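Local atomic coordinates of 3-oxoacyl-[acyl-carrier-protein] synthase, mitochondrial (Arabidopsis thaliana, PDB entry 2IX4), a protein that catalyses the condensation steps of mitochondrial fatty acid synthesis, extending acyl chains by two carbons taken from malonyl-ACP. Residues A[202-210]-A[359-367]. Numbering follows the deposited sequence.
With 6NA (hexanoic acid), chain C.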
loop_
_atom_site.group_PDB
_atom_site.type_symbol
_atom_site.label_atom_id
_atom_site.label_comp_id
_atom_site.label_asym_id
_atom_site.label_seq_id
_atom_site.Cartn_x
_atom_site.Cartn_y
_atom_site.Cartn_z
ATOM N N VAL A 202 -2.729 -14.168 6.871
ATOM C CA VAL A 202 -1.367 -13.960 7.333
ATOM C C VAL A 202 -1.054 -12.483 7.107
ATOM O O VAL A 202 -0.887 -12.048 5.967
ATOM C CB VAL A 202 -0.377 -14.861 6.560
ATOM C CG1 VAL A 202 1.015 -14.769 7.162
ATOM C CG2 VAL A 202 -0.863 -16.311 6.560
ATOM N N ALA A 203 -0.993 -11.714 8.192
ATOM C CA ALA A 203 -0.965 -10.252 8.096
ATOM C C ALA A 203 0.110 -9.599 8.956
ATOM O O ALA A 203 0.490 -10.127 10.004
ATOM C CB ALA A 203 -2.340 -9.676 8.445
ATOM N N GLY A 204 0.592 -8.441 8.510
ATOM C CA GLY A 204 1.580 -7.694 9.272
ATOM C C GLY A 204 2.324 -6.642 8.476
ATOM O O GLY A 204 1.779 -6.024 7.559
ATOM N N GLY A 205 3.585 -6.443 8.837
ATOM C CA GLY A 205 4.395 -5.390 8.247
ATOM C C GLY A 205 5.852 -5.782 8.179
ATOM O O GLY A 205 6.317 -6.633 8.941
ATOM N N THR A 206 6.571 -5.163 7.251
ATOM C CA THR A 206 7.997 -5.407 7.101
ATOM C C THR A 206 8.710 -4.150 6.622
ATOM O O THR A 206 8.117 -3.312 5.942
ATOM C CB THR A 206 8.295 -6.608 6.162
ATOM O OG1 THR A 206 9.709 -6.826 6.102
ATOM C CG2 THR A 206 7.747 -6.374 4.750
ATOM N N GLU A 207 9.975 -4.016 7.004
ATOM C CA GLU A 207 10.789 -2.887 6.572
ATOM C C GLU A 207 12.265 -3.194 6.726
ATOM O O GLU A 207 12.698 -3.746 7.737
ATOM C CB GLU A 207 10.449 -1.617 7.352
ATOM C CG GLU A 207 10.797 -0.326 6.606
ATOM C CD GLU A 207 9.721 0.074 5.615
ATOM O OE1 GLU A 207 8.637 0.494 6.063
ATOM O OE2 GLU A 207 9.955 -0.030 4.390
ATOM N N SER A 208 13.028 -2.842 5.702
ATOM C CA SER A 208 14.475 -2.902 5.759
ATOM C C SER A 208 14.996 -1.679 5.041
ATOM O O SER A 208 15.393 -1.741 3.877
ATOM C CB SER A 208 14.998 -4.171 5.105
ATOM O OG SER A 208 16.384 -4.300 5.356
ATOM N N SER A 209 14.974 -0.559 5.746
ATOM C CA SER A 209 15.282 0.722 5.140
ATOM C C SER A 209 16.444 1.429 5.842
ATOM O O SER A 209 16.470 2.656 5.924
ATOM C CB SER A 209 14.025 1.600 5.124
ATOM O OG SER A 209 14.055 2.502 4.032
ATOM N N ILE A 210 17.408 0.658 6.347
ATOM C CA ILE A 210 18.632 1.254 6.889
ATOM C C ILE A 210 19.713 1.271 5.811
ATOM O O ILE A 210 20.375 0.265 5.554
ATOM C CB ILE A 210 19.145 0.567 8.187
ATOM C CG1 ILE A 210 18.034 0.482 9.241
ATOM C CG2 ILE A 210 20.357 1.336 8.743
ATOM C CD1 ILE A 210 18.405 -0.317 10.477
ATOM N N HIS A 359 12.403 2.706 15.702
ATOM C CA HIS A 359 11.222 2.857 14.860
ATOM C C HIS A 359 11.299 1.911 13.661
ATOM O O HIS A 359 12.047 2.161 12.708
ATOM C CB HIS A 359 11.083 4.309 14.391
ATOM C CG HIS A 359 9.722 4.650 13.865
ATOM N ND1 HIS A 359 8.821 3.695 13.445
ATOM C CD2 HIS A 359 9.122 5.846 13.664
ATOM C CE1 HIS A 359 7.715 4.287 13.031
ATOM N NE2 HIS A 359 7.873 5.592 13.152
ATOM N N LEU A 360 10.524 0.828 13.708
ATOM C CA LEU A 360 10.541 -0.181 12.641
ATOM C C LEU A 360 9.726 0.227 11.411
ATOM O O LEU A 360 9.519 -0.580 10.501
ATOM C CB LEU A 360 10.091 -1.557 13.152
ATOM C CG LEU A 360 10.869 -2.292 14.252
ATOM C CD1 LEU A 360 10.678 -3.793 14.095
ATOM C CD2 LEU A 360 12.351 -1.963 14.266
ATOM N N LEU A 361 9.265 1.478 11.404
ATOM C CA LEU A 361 8.593 2.094 10.258
ATOM C C LEU A 361 7.358 1.300 9.806
ATOM O O LEU A 361 6.381 1.217 10.547
ATOM C CB LEU A 361 9.593 2.355 9.112
ATOM C CG LEU A 361 10.830 3.229 9.413
ATOM C CD1 LEU A 361 11.742 3.338 8.194
ATOM C CD2 LEU A 361 10.453 4.622 9.908
ATOM N N GLY A 362 7.402 0.718 8.609
ATOM C CA GLY A 362 6.293 -0.096 8.094
ATOM C C GLY A 362 5.985 -1.339 8.910
ATOM O O GLY A 362 4.870 -1.865 8.852
ATOM N N ALA A 363 6.971 -1.813 9.670
ATOM C CA ALA A 363 6.798 -2.993 10.513
ATOM C C ALA A 363 6.400 -2.656 11.952
ATOM O O ALA A 363 6.007 -3.543 12.711
ATOM C CB ALA A 363 8.062 -3.842 10.497
ATOM N N ALA A 364 6.499 -1.378 12.316
ATOM C CA ALA A 364 6.256 -0.920 13.687
ATOM C C ALA A 364 4.889 -1.330 14.229
ATOM O O ALA A 364 4.792 -1.868 15.333
ATOM C CB ALA A 364 6.433 0.592 13.782
ATOM N N GLY A 365 3.841 -1.083 13.442
ATOM C CA GLY A 365 2.471 -1.375 13.853
ATOM C C GLY A 365 2.209 -2.855 14.069
ATOM O O GLY A 365 1.384 -3.225 14.902
ATOM N N ALA A 366 2.919 -3.694 13.320
ATOM C CA ALA A 366 2.747 -5.143 13.398
ATOM C C ALA A 366 3.504 -5.732 14.576
ATOM O O ALA A 366 2.975 -6.569 15.311
ATOM C CB ALA A 366 3.193 -5.796 12.109
ATOM N N VAL A 367 4.753 -5.302 14.735
ATOM C CA VAL A 367 5.592 -5.719 15.856
ATOM C C VAL A 367 4.948 -5.313 17.192
ATOM O O VAL A 367 4.892 -6.100 18.137
ATOM C CB VAL A 367 7.025 -5.139 15.695
ATOM C CG1 VAL A 367 7.774 -5.093 17.020
ATOM C CG2 VAL A 367 7.808 -5.947 14.650
HETATM C CA 6NA C . 7.666 7.767 8.319
HETATM C C 6NA C . 6.529 7.123 9.077
HETATM O O 6NA C . 5.410 7.607 9.046
HETATM C CB 6NA C . 7.600 7.336 6.858
HETATM C CG 6NA C . 8.292 5.991 6.648
HETATM C CD 6NA C . 7.440 5.068 5.794
HETATM C C6 6NA C . 7.568 3.634 6.253
#
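The CA atoms come closest at G205 and A363 (4.1 Å), where strand 200-207 passes segment 359-367, which runs into helix 364-378. G205 and G362, both without side chains, let G205 CA come within 3.6 Å of G362 O. A363 CB rests 3.6 Å from G205 O, whose polar partner is S252 OG, and A366 CB, which also touches I186 of helix 181-195, sits 3.4 Å from G205 N. E207 makes the polar link. With CG anti to the backbone N (chi1 -156°), the bend at chi2 (83°) brings OE1 to G362 N, whose N-H it accepts at 2.8 Å through its anti lone pair; the 134° N-H...O angle shows a bent bond. OE2 takes a second bond from I124 N, which should limit rotation of the group. L361 crosses the E207 side chain at about a right angle, its CD2 over one face of the H359 ring. L361, two residues after predicted catalytic H359, borders predicted catalytic C179. Both E207 OE1 (3.3 Å) and L361 CB (3.7 Å) approach hexanoic acid C6, placing this junction at the tail of the bound acid in the acyl pocket of a thiolase-fold ketosynthase.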